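Local coordinates for protein RNase III inhibitor (Mycobacterium tuberculosis, PDB 5M3I) that belongs to the macro domain family, with a mixed beta sheet flanked by helices, and goes by the name RNase III inhibitor, at residues F53-K58 with K69-D74; E57-C60 with E64-I67; L20-E25 with V155-S160. One frame throughout, in Å; residues are numbered along the deposited sequence.

Contact 1 (F53-K58 with K69-D74); sequences FTAYEK and KMFVVD
Phe71, the first strand residue of 69-74, reaches across to Ala55 and Tyr56 and contributes the largest share, 60 of the 140 Å² buried here. Its CG stands anti to the backbone N (chi1 -176°), which sends the ring out from the strand to the helix. Phe71 CE2 lies 3.4 Å from Tyr56 CA, and Phe71 CZ 3.8 Å from Ala55 O, an oblique approach in which the ring meets helix backbone as much as side chain. Tyr56 adds its CB, 3.9 Å from Phe71 CE2, and Phe71 CD2 lies at the edge of the Tyr56 ring, near its plane. The Tyr56 hydroxyl is engaged away from this interface, in a hydrogen bond with Asn32 O. Two residues on, Val73 also points its CB at the helix but remains peripheral: its CA is 8.1 Å from that of Ala55, and its side chain rests on Met52, one turn earlier in the helix. Backbone hydrogen bonds between Phe71 and Asn86 and between Val73 and Ile84 tie this strand to 83-88. The contact thus packs helix 50-61 against the antiparallel outermost strand 71-74 of the mixed sheet, a helix-on-sheet layer of the macro domain's alpha/beta fold.

Contact 2 (E57-C60 with E64-I67); sequences EKAC and EVTI
Ala59 meets Glu64 and Val65 in the first shell, through one backbone bond and a small apolar cluster. The bond runs from Glu64 N to Ala59 O, 2.8 Å long and fairly straight, with an N-H...O angle of 157°. Its spacing, residue i to i+5, is wider than the i to i+4 step of a regular alpha helix, consistent with the chain turning out of the helix, which ends at residue 61. Next to this bond, Val65 CG2 is the shared apolar point: it lies 3.6 Å from Cys60 SG and 3.8 Å from Ala59 CB. The valine torsion explains this, since CG1 anti to the backbone N (chi1 -175°) leaves CG2 beside that N, on the helix side. Although the CB of Cys60 points away from 64-67, its sulfur still reaches the valine. Glu64 lies alongside, its CB 3.4 Å from Ala59 O and its carboxylate OE1 3.6 Å from Ala59 CB, a packing contact rather than a polar one; OE2 makes a long, weak ion pair with Arg62 NE. Further out, Phe71 of strand 71-74 presses on Ala59 with CE1, and Pro88 of strand 83-88 touches both Val65 and Ile67. The end of helix 50-61 and the loop after it are thereby packed against these two neighbouring, antiparallel strands of the sheet.

Contact 3 (L20-E25 with V155-S160); sequences LRADTE and VIYPPS
Ala22 and Thr24, which touch Tyr157 and Val155 respectively, flank an inverse gamma turn centred on Asp23, and the two backbones stay well apart, with Ala22 CA 8.2 Å from Val155 CA as their nearest pairing. That separation is filled by side chains. The turn leaves the CB atoms of Ala22 and Thr24 both directed at the other segment, while the end of Asp23 leads away. Tyr157 reaches Ala22 with its hydroxyl, Tyr157 OH lying 3.4 Å from Ala22 CB. The ring carbon that bears it, Tyr157 CZ, is 4.3 Å from Ala22 CB, so the methyl meets the hydroxyl end of the tyrosine. At the second point, Thr24 CG2 and Val155 CG2 approach to 4.1 Å, the two side chains crossing at a slant. Thr24 has OG1 between its backbone N and carbonyl carbon (chi1 57°), which leaves the methyl to face the valine; the hydroxyl bonds instead to Ala26 O. Ala122 of strand 120-123 supports the group, being touched by Ala22, Thr24 and Tyr157. Since that strand lies between 153-156 and 26-31 in the sheet, the contact bridges over it, joining the loop leading into 26-31 to the end of strand 153-156. With only 123 Å² buried and the closest approaches at both points involving a methyl group, the chemistry is consistent with association mainly by van der Waals contact, no polar bond joining the two segments and the threonine's polar demand being met by Ala26 O at the start of strand 26-31.

In the fold
Contacts 1 and 2 are neighbours, their centres 7 Å apart, and both hold helix 50-61: contact 1 at its flank, against an outermost strand, and contact 2 at its end, against the following loop. Contact 2 is the more buried of the two and the only one of the three with a hydrogen bond between its segments. Contact 3 lies on the opposite side of the chain's centre, about 20 Å from contact 1 between centres, and reaches the same sheet nearer its other margin. Like contact 1 it is partly buried and built from van der Waals contacts, but it joins segments 130 residues apart, closing a loop of chain within which the other two are nested.

Contact 1 (F53-K58 with K69-D74)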
ATOM      1  N   PHE A  53     -11.188  -0.414   7.751  1.00 65.57           N
ATOM      2  CA  PHE A  53     -12.081  -0.778   6.622  1.00 65.82           C
ATOM      3  C   PHE A  53     -13.338   0.062   6.566  1.00 66.61           C
ATOM      4  O   PHE A  53     -13.783   0.465   5.475  1.00 64.87           O
ATOM      5  CB  PHE A  53     -12.467  -2.268   6.635  1.00 67.23           C
ATOM      6  CG  PHE A  53     -13.505  -2.626   5.615  1.00 68.40           C
ATOM      7  CD1 PHE A  53     -13.159  -2.798   4.288  1.00 67.10           C
ATOM      8  CD2 PHE A  53     -14.852  -2.761   5.977  1.00 74.00           C
ATOM      9  CE1 PHE A  53     -14.111  -3.118   3.336  1.00 69.71           C
ATOM     10  CE2 PHE A  53     -15.822  -3.085   5.024  1.00 76.09           C
ATOM     11  CZ  PHE A  53     -15.447  -3.267   3.693  1.00 72.82           C
ATOM     12  N   THR A  54     -13.953   0.257   7.731  1.00 70.27           N
ATOM     13  CA  THR A  54     -15.187   1.032   7.835  1.00 72.60           C
ATOM     14  C   THR A  54     -14.925   2.428   7.315  1.00 72.41           C
ATOM     15  O   THR A  54     -15.773   2.977   6.618  1.00 74.55           O
ATOM     16  CB  THR A  54     -15.694   1.127   9.292  1.00 77.83           C
ATOM     17  OG1 THR A  54     -15.855  -0.192   9.836  1.00 79.83           O
ATOM     18  CG2 THR A  54     -17.034   1.878   9.378  1.00 79.55           C
ATOM     19  N   ALA A  55     -13.763   3.000   7.645  1.00 68.96           N
ATOM     20  CA  ALA A  55     -13.432   4.347   7.167  1.00 68.60           C
ATOM     21  C   ALA A  55     -13.231   4.367   5.651  1.00 67.32           C
ATOM     22  O   ALA A  55     -13.815   5.206   4.957  1.00 70.59           O
ATOM     23  CB  ALA A  55     -12.212   4.880   7.882  1.00 67.78           C
ATOM     24  N   TYR A  56     -12.440   3.412   5.151  1.00 66.82           N
ATOM     25  CA  TYR A  56     -12.239   3.160   3.694  1.00 63.34           C
ATOM     26  C   TYR A  56     -13.537   2.965   2.913  1.00 65.52           C
ATOM     27  O   TYR A  56     -13.702   3.500   1.821  1.00 65.47           O
ATOM     28  CB  TYR A  56     -11.343   1.923   3.508  1.00 62.69           C
ATOM     29  CG  TYR A  56     -11.422   1.278   2.160  1.00 62.71           C
ATOM     30  CD1 TYR A  56     -10.692   1.764   1.089  1.00 60.14           C
ATOM     31  CD2 TYR A  56     -12.249   0.178   1.938  1.00 65.19           C
ATOM     32  CE1 TYR A  56     -10.771   1.180  -0.169  1.00 60.75           C
ATOM     33  CE2 TYR A  56     -12.329  -0.405   0.684  1.00 63.43           C
ATOM     34  CZ  TYR A  56     -11.607   0.109  -0.362  1.00 61.73           C
ATOM     35  OH  TYR A  56     -11.683  -0.473  -1.615  1.00 65.00           O
ATOM     36  N   GLU A  57     -14.454   2.189   3.469  1.00 69.65           N
ATOM     37  CA  GLU A  57     -15.743   1.939   2.826  1.00 71.98           C
ATOM     38  C   GLU A  57     -16.553   3.210   2.741  1.00 73.63           C
ATOM     39  O   GLU A  57     -17.157   3.483   1.706  1.00 76.10           O
ATOM     40  CB  GLU A  57     -16.525   0.851   3.573  1.00 74.71           C
ATOM     41  CG  GLU A  57     -17.869   0.498   2.969  1.00 80.81           C
ATOM     42  CD  GLU A  57     -18.573  -0.625   3.716  1.00 88.94           C
ATOM     43  OE1 GLU A  57     -18.603  -0.572   4.984  1.00 96.04           O
ATOM     44  OE2 GLU A  57     -19.083  -1.562   3.042  1.00 89.00           O
ATOM     45  N   LYS A  58     -16.574   4.001   3.811  1.00 76.27           N
ATOM     46  CA  LYS A  58     -17.285   5.293   3.761  1.00 78.67           C
ATOM     47  C   LYS A  58     -16.704   6.205   2.693  1.00 72.46           C
ATOM     48  O   LYS A  58     -17.431   6.786   1.897  1.00 70.80           O
ATOM     49  CB  LYS A  58     -17.244   6.032   5.094  1.00 83.24           C
ATOM     50  CG  LYS A  58     -18.198   5.490   6.138  1.00 90.78           C
ATOM     51  CD  LYS A  58     -18.701   6.590   7.068  1.00 98.02           C
ATOM     52  CE  LYS A  58     -17.565   7.348   7.758  1.00102.18           C
ATOM     53  NZ  LYS A  58     -18.075   8.560   8.450  1.00106.81           N
ATOM     54  N   LYS A  69      -3.896   8.633  -5.381  1.00 57.33           N
ATOM     55  CA  LYS A  69      -4.056   9.257  -4.094  1.00 59.48           C
ATOM     56  C   LYS A  69      -4.137   8.151  -3.026  1.00 55.42           C
ATOM     57  O   LYS A  69      -4.991   7.294  -3.081  1.00 50.71           O
ATOM     58  CB  LYS A  69      -5.320  10.110  -4.135  1.00 67.09           C
ATOM     59  CG  LYS A  69      -5.777  10.737  -2.832  1.00 75.91           C
ATOM     60  CD  LYS A  69      -6.761  11.883  -3.157  1.00 86.90           C
ATOM     61  CE  LYS A  69      -7.941  11.974  -2.194  1.00 91.38           C
ATOM     62  NZ  LYS A  69      -7.563  12.661  -0.920  1.00 95.01           N
ATOM     63  N   MET A  70      -3.225   8.190  -2.070  1.00 52.65           N
ATOM     64  CA  MET A  70      -3.284   7.295  -0.963  1.00 51.15           C
ATOM     65  C   MET A  70      -4.495   7.624  -0.091  1.00 54.01           C
ATOM     66  O   MET A  70      -4.800   8.810   0.112  1.00 58.05           O
ATOM     67  CB  MET A  70      -1.983   7.396  -0.136  1.00 49.63           C
ATOM     68  CG  MET A  70      -0.668   7.052  -0.867  1.00 49.40           C
ATOM     69  SD  MET A  70      -0.619   5.419  -1.669  1.00 50.92           S
ATOM     70  CE  MET A  70      -1.241   5.839  -3.310  1.00 51.05           C
ATOM     71  N   PHE A  71      -5.136   6.593   0.454  1.00 51.19           N
ATOM     72  CA  PHE A  71      -6.060   6.758   1.545  1.00 52.74           C
ATOM     73  C   PHE A  71      -5.438   6.261   2.854  1.00 54.32           C
ATOM     74  O   PHE A  71      -5.255   5.049   3.046  1.00 52.53           O
ATOM     75  CB  PHE A  71      -7.355   6.042   1.239  1.00 54.49           C
ATOM     76  CG  PHE A  71      -8.411   6.244   2.273  1.00 56.46           C
ATOM     77  CD1 PHE A  71      -9.037   7.489   2.403  1.00 57.43           C
ATOM     78  CD2 PHE A  71      -8.741   5.229   3.139  1.00 58.98           C
ATOM     79  CE1 PHE A  71      -9.987   7.703   3.389  1.00 62.08           C
ATOM     80  CE2 PHE A  71      -9.694   5.434   4.138  1.00 64.34           C
ATOM     81  CZ  PHE A  71     -10.325   6.667   4.261  1.00 63.50           C
ATOM     82  N   VAL A  72      -5.081   7.186   3.750  1.00 53.31           N
ATOM     83  CA  VAL A  72      -4.243   6.856   4.900  1.00 55.20           C
ATOM     84  C   VAL A  72      -5.071   6.833   6.170  1.00 56.93           C
ATOM     85  O   VAL A  72      -5.836   7.744   6.401  1.00 64.07           O
ATOM     86  CB  VAL A  72      -3.098   7.884   5.063  1.00 57.48           C
ATOM     87  CG1 VAL A  72      -2.148   7.476   6.182  1.00 57.38           C
ATOM     88  CG2 VAL A  72      -2.301   7.985   3.764  1.00 57.24           C
ATOM     89  N   VAL A  73      -4.869   5.838   7.007  1.00 58.32           N
ATOM     90  CA  VAL A  73      -5.547   5.743   8.293  1.00 63.15           C
ATOM     91  C   VAL A  73      -4.522   5.435   9.402  1.00 63.25           C
ATOM     92  O   VAL A  73      -3.605   4.638   9.207  1.00 59.16           O
ATOM     93  CB  VAL A  73      -6.624   4.631   8.253  1.00 64.95           C
ATOM     94  CG1 VAL A  73      -7.423   4.629   9.540  1.00 72.26           C
ATOM     95  CG2 VAL A  73      -7.618   4.807   7.093  1.00 66.62           C
ATOM     96  N   ASP A  74      -4.712   6.044  10.571  1.00 66.36           N
ATOM     97  CA  ASP A  74      -3.905   5.721  11.762  1.00 69.30           C
ATOM     98  C   ASP A  74      -4.482   4.549  12.474  1.00 67.14           C
ATOM     99  O   ASP A  74      -5.695   4.451  12.641  1.00 68.18           O
ATOM    100  CB  ASP A  74      -3.853   6.912  12.697  1.00 76.82           C
ATOM    101  CG  ASP A  74      -2.994   8.023  12.136  1.00 81.12           C
ATOM    102  OD1 ASP A  74      -2.965   8.185  10.873  1.00 78.97           O
ATOM    103  OD2 ASP A  74      -2.341   8.702  12.966  1.00 86.72           O
TER

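Contact 2 (E57-C60 with E64-I67)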
ATOM      1  N   GLU A  57     -14.454   2.189   3.469  1.00 69.65           N
ATOM      2  CA  GLU A  57     -15.743   1.939   2.826  1.00 71.98           C
ATOM      3  C   GLU A  57     -16.553   3.210   2.741  1.00 73.63           C
ATOM      4  O   GLU A  57     -17.157   3.483   1.706  1.00 76.10           O
ATOM      5  CB  GLU A  57     -16.525   0.851   3.573  1.00 74.71           C
ATOM      6  CG  GLU A  57     -17.869   0.498   2.969  1.00 80.81           C
ATOM      7  CD  GLU A  57     -18.573  -0.625   3.716  1.00 88.94           C
ATOM      8  OE1 GLU A  57     -18.603  -0.572   4.984  1.00 96.04           O
ATOM      9  OE2 GLU A  57     -19.083  -1.562   3.042  1.00 89.00           O
ATOM     10  N   LYS A  58     -16.574   4.001   3.811  1.00 76.27           N
ATOM     11  CA  LYS A  58     -17.285   5.293   3.761  1.00 78.67           C
ATOM     12  C   LYS A  58     -16.704   6.205   2.693  1.00 72.46           C
ATOM     13  O   LYS A  58     -17.431   6.786   1.897  1.00 70.80           O
ATOM     14  CB  LYS A  58     -17.244   6.032   5.094  1.00 83.24           C
ATOM     15  CG  LYS A  58     -18.198   5.490   6.138  1.00 90.78           C
ATOM     16  CD  LYS A  58     -18.701   6.590   7.068  1.00 98.02           C
ATOM     17  CE  LYS A  58     -17.565   7.348   7.758  1.00102.18           C
ATOM     18  NZ  LYS A  58     -18.075   8.560   8.450  1.00106.81           N
ATOM     19  N   ALA A  59     -15.379   6.312   2.682  1.00 68.45           N
ATOM     20  CA  ALA A  59     -14.687   7.136   1.712  1.00 65.11           C
ATOM     21  C   ALA A  59     -14.931   6.680   0.279  1.00 63.36           C
ATOM     22  O   ALA A  59     -15.017   7.517  -0.630  1.00 64.64           O
ATOM     23  CB  ALA A  59     -13.210   7.172   2.007  1.00 64.66           C
ATOM     24  N   CYS A  60     -15.026   5.374   0.065  1.00 63.20           N
ATOM     25  CA  CYS A  60     -15.298   4.866  -1.281  1.00 65.16           C
ATOM     26  C   CYS A  60     -16.716   5.237  -1.741  1.00 70.67           C
ATOM     27  O   CYS A  60     -16.889   5.633  -2.894  1.00 64.50           O
ATOM     28  CB  CYS A  60     -15.081   3.366  -1.357  1.00 64.63           C
ATOM     29  SG  CYS A  60     -13.347   2.847  -1.409  1.00 61.78           S
ATOM     30  N   GLU A  64     -14.193   9.460  -2.537  1.00 69.07           N
ATOM     31  CA  GLU A  64     -12.952  10.091  -2.030  1.00 72.09           C
ATOM     32  C   GLU A  64     -11.683   9.276  -2.334  1.00 65.93           C
ATOM     33  O   GLU A  64     -10.571   9.815  -2.298  1.00 64.19           O
ATOM     34  CB  GLU A  64     -13.037  10.322  -0.504  1.00 76.53           C
ATOM     35  CG  GLU A  64     -14.020  11.401  -0.066  1.00 81.59           C
ATOM     36  CD  GLU A  64     -14.376  11.351   1.431  1.00 87.50           C
ATOM     37  OE1 GLU A  64     -13.642  10.733   2.252  1.00 85.92           O
ATOM     38  OE2 GLU A  64     -15.414  11.958   1.791  1.00 92.44           O
ATOM     39  N   VAL A  65     -11.851   7.985  -2.624  1.00 62.56           N
ATOM     40  CA  VAL A  65     -10.738   7.097  -2.996  1.00 58.75           C
ATOM     41  C   VAL A  65     -10.631   7.044  -4.520  1.00 58.03           C
ATOM     42  O   VAL A  65     -11.565   6.611  -5.195  1.00 61.01           O
ATOM     43  CB  VAL A  65     -10.946   5.686  -2.426  1.00 60.51           C
ATOM     44  CG1 VAL A  65      -9.748   4.792  -2.702  1.00 61.09           C
ATOM     45  CG2 VAL A  65     -11.192   5.748  -0.935  1.00 63.18           C
ATOM     46  N   THR A  66      -9.459   7.413  -5.042  1.00 58.27           N
ATOM     47  CA  THR A  66      -9.162   7.450  -6.443  1.00 57.11           C
ATOM     48  C   THR A  66      -7.750   6.986  -6.741  1.00 55.64           C
ATOM     49  O   THR A  66      -6.852   7.041  -5.891  1.00 53.27           O
ATOM     50  CB  THR A  66      -9.255   8.909  -6.989  1.00 65.83           C
ATOM     51  OG1 THR A  66      -8.523   9.798  -6.133  1.00 67.03           O
ATOM     52  CG2 THR A  66     -10.719   9.372  -7.051  1.00 68.62           C
ATOM     53  N   ILE A  67      -7.534   6.562  -7.985  1.00 56.24           N
ATOM     54  CA  ILE A  67      -6.209   6.297  -8.500  1.00 58.17           C
ATOM     55  C   ILE A  67      -5.333   7.537  -8.286  1.00 58.32           C
ATOM     56  O   ILE A  67      -5.741   8.640  -8.616  1.00 65.38           O
ATOM     57  CB  ILE A  67      -6.229   5.929 -10.013  1.00 60.36           C
ATOM     58  CG1 ILE A  67      -7.063   4.656 -10.276  1.00 64.68           C
ATOM     59  CG2 ILE A  67      -4.800   5.730 -10.555  1.00 59.49           C
ATOM     60  CD1 ILE A  67      -6.767   3.465  -9.373  1.00 64.69           C
TER

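Contact 3 (L20-E25 with V155-S160)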
ATOM      1  N   LEU A  20       1.773  -8.269   7.049  1.00 60.39           N
ATOM      2  CA  LEU A  20       1.109  -7.695   8.222  1.00 62.63           C
ATOM      3  C   LEU A  20       1.902  -7.828   9.527  1.00 65.04           C
ATOM      4  O   LEU A  20       1.629  -7.107  10.491  1.00 62.53           O
ATOM      5  CB  LEU A  20      -0.283  -8.271   8.412  1.00 63.78           C
ATOM      6  CG  LEU A  20      -1.352  -7.588   7.547  1.00 64.78           C
ATOM      7  CD1 LEU A  20      -1.171  -7.980   6.103  1.00 65.64           C
ATOM      8  CD2 LEU A  20      -2.734  -7.988   7.991  1.00 66.41           C
ATOM      9  N   ARG A  21       2.908  -8.695   9.553  1.00 65.74           N
ATOM     10  CA  ARG A  21       3.779  -8.805  10.728  1.00 68.01           C
ATOM     11  C   ARG A  21       5.062  -8.031  10.579  1.00 63.89           C
ATOM     12  O   ARG A  21       5.985  -8.192  11.369  1.00 62.76           O
ATOM     13  CB  ARG A  21       4.035 -10.285  11.032  1.00 75.98           C
ATOM     14  CG  ARG A  21       2.746 -10.968  11.500  1.00 86.77           C
ATOM     15  CD  ARG A  21       2.946 -12.374  12.039  1.00 98.14           C
ATOM     16  NE  ARG A  21       2.291 -12.509  13.347  1.00109.33           N
ATOM     17  CZ  ARG A  21       2.875 -12.325  14.544  1.00117.54           C
ATOM     18  NH1 ARG A  21       4.178 -12.010  14.666  1.00116.80           N
ATOM     19  NH2 ARG A  21       2.143 -12.471  15.648  1.00120.80           N
ATOM     20  N   ALA A  22       5.155  -7.202   9.553  1.00 61.53           N
ATOM     21  CA  ALA A  22       6.349  -6.399   9.362  1.00 61.32           C
ATOM     22  C   ALA A  22       6.526  -5.465  10.549  1.00 62.65           C
ATOM     23  O   ALA A  22       5.554  -4.938  11.102  1.00 56.76           O
ATOM     24  CB  ALA A  22       6.269  -5.617   8.075  1.00 58.89           C
ATOM     25  N   ASP A  23       7.777  -5.270  10.929  1.00 65.30           N
ATOM     26  CA  ASP A  23       8.116  -4.398  12.041  1.00 73.35           C
ATOM     27  C   ASP A  23       8.435  -3.007  11.486  1.00 69.59           C
ATOM     28  O   ASP A  23       9.580  -2.544  11.546  1.00 71.21           O
ATOM     29  CB  ASP A  23       9.319  -4.987  12.809  1.00 80.71           C
ATOM     30  CG  ASP A  23       9.684  -4.177  14.048  1.00 89.38           C
ATOM     31  OD1 ASP A  23       8.768  -3.640  14.727  1.00 97.74           O
ATOM     32  OD2 ASP A  23      10.896  -4.069  14.330  1.00 95.26           O
ATOM     33  N   THR A  24       7.419  -2.376  10.908  1.00 63.25           N
ATOM     34  CA  THR A  24       7.582  -1.071  10.291  1.00 59.09           C
ATOM     35  C   THR A  24       6.542  -0.108  10.833  1.00 57.38           C
ATOM     36  O   THR A  24       5.538  -0.478  11.443  1.00 57.55           O
ATOM     37  CB  THR A  24       7.494  -1.129   8.740  1.00 56.36           C
ATOM     38  OG1 THR A  24       6.247  -1.699   8.341  1.00 56.88           O
ATOM     39  CG2 THR A  24       8.629  -1.948   8.163  1.00 55.53           C
ATOM     40  N   GLU A  25       6.808   1.150  10.607  1.00 56.33           N
ATOM     41  CA  GLU A  25       5.939   2.220  11.074  1.00 58.45           C
ATOM     42  C   GLU A  25       4.663   2.323  10.230  1.00 55.94           C
ATOM     43  O   GLU A  25       3.609   2.676  10.751  1.00 56.37           O
ATOM     44  CB  GLU A  25       6.753   3.500  11.005  1.00 64.51           C
ATOM     45  CG  GLU A  25       6.149   4.668  11.715  1.00 75.83           C
ATOM     46  CD  GLU A  25       7.114   5.853  11.808  1.00 80.32           C
ATOM     47  OE1 GLU A  25       6.628   7.008  11.733  1.00 80.43           O
ATOM     48  OE2 GLU A  25       8.330   5.617  11.962  1.00 81.67           O
ATOM     49  N   VAL A 155      10.761  -2.118   3.225  1.00 46.52           N
ATOM     50  CA  VAL A 155      10.761  -3.565   3.060  1.00 47.25           C
ATOM     51  C   VAL A 155       9.760  -3.915   1.942  1.00 46.69           C
ATOM     52  O   VAL A 155       8.546  -3.685   2.086  1.00 45.87           O
ATOM     53  CB  VAL A 155      10.392  -4.317   4.354  1.00 46.90           C
ATOM     54  CG1 VAL A 155      10.689  -5.816   4.201  1.00 48.46           C
ATOM     55  CG2 VAL A 155      11.193  -3.786   5.538  1.00 47.44           C
ATOM     56  N   ILE A 156      10.284  -4.472   0.853  1.00 44.51           N
ATOM     57  CA  ILE A 156       9.491  -4.862  -0.290  1.00 46.42           C
ATOM     58  C   ILE A 156       9.297  -6.386  -0.337  1.00 46.89           C
ATOM     59  O   ILE A 156      10.279  -7.131  -0.358  1.00 52.00           O
ATOM     60  CB  ILE A 156      10.170  -4.367  -1.552  1.00 48.29           C
ATOM     61  CG1 ILE A 156      10.266  -2.834  -1.482  1.00 49.81           C
ATOM     62  CG2 ILE A 156       9.361  -4.797  -2.758  1.00 48.78           C
ATOM     63  CD1 ILE A 156      10.867  -2.225  -2.704  1.00 53.74           C
ATOM     64  N   TYR A 157       8.046  -6.796  -0.314  1.00 46.41           N
ATOM     65  CA  TYR A 157       7.615  -8.212  -0.288  1.00 52.22           C
ATOM     66  C   TYR A 157       7.332  -8.726  -1.702  1.00 54.10           C
ATOM     67  O   TYR A 157       6.492  -8.179  -2.384  1.00 53.74           O
ATOM     68  CB  TYR A 157       6.366  -8.397   0.562  1.00 49.21           C
ATOM     69  CG  TYR A 157       6.704  -8.301   2.031  1.00 51.61           C
ATOM     70  CD1 TYR A 157       6.992  -7.042   2.635  1.00 48.37           C
ATOM     71  CD2 TYR A 157       6.732  -9.443   2.842  1.00 52.42           C
ATOM     72  CE1 TYR A 157       7.314  -6.940   3.952  1.00 48.75           C
ATOM     73  CE2 TYR A 157       7.004  -9.332   4.185  1.00 51.88           C
ATOM     74  CZ  TYR A 157       7.303  -8.083   4.736  1.00 52.31           C
ATOM     75  OH  TYR A 157       7.628  -7.973   6.090  1.00 55.32           O
ATOM     76  N   PRO A 158       8.119  -9.706  -2.177  1.00 61.64           N
ATOM     77  CA  PRO A 158       7.852 -10.205  -3.539  1.00 64.21           C
ATOM     78  C   PRO A 158       6.596 -11.091  -3.585  1.00 65.12           C
ATOM     79  O   PRO A 158       6.051 -11.370  -2.527  1.00 68.00           O
ATOM     80  CB  PRO A 158       9.105 -11.010  -3.888  1.00 65.13           C
ATOM     81  CG  PRO A 158       9.857 -11.164  -2.620  1.00 69.22           C
ATOM     82  CD  PRO A 158       9.518  -9.970  -1.780  1.00 66.53           C
ATOM     83  N   PRO A 159       6.147 -11.500  -4.784  1.00 64.78           N
ATOM     84  CA  PRO A 159       4.960 -12.365  -4.889  1.00 71.16           C
ATOM     85  C   PRO A 159       5.181 -13.672  -4.169  1.00 75.42           C
ATOM     86  O   PRO A 159       6.320 -14.182  -4.193  1.00 74.70           O
ATOM     87  CB  PRO A 159       4.841 -12.618  -6.369  1.00 69.72           C
ATOM     88  CG  PRO A 159       5.413 -11.406  -6.986  1.00 67.24           C
ATOM     89  CD  PRO A 159       6.601 -11.064  -6.112  1.00 65.69           C
ATOM     90  N   SER A 160       4.164 -14.079  -3.409  1.00 84.13           N
ATOM     91  CA  SER A 160       4.237 -15.204  -2.490  1.00 99.12           C
ATOM     92  C   SER A 160       3.582 -16.506  -3.001  1.00104.41           C
ATOM     93  O   SER A 160       2.451 -16.514  -3.491  1.00103.02           O
ATOM     94  CB  SER A 160       3.658 -14.847  -1.102  1.00103.68           C
ATOM     95  OG  SER A 160       2.234 -15.013  -1.055  1.00108.88           O
TER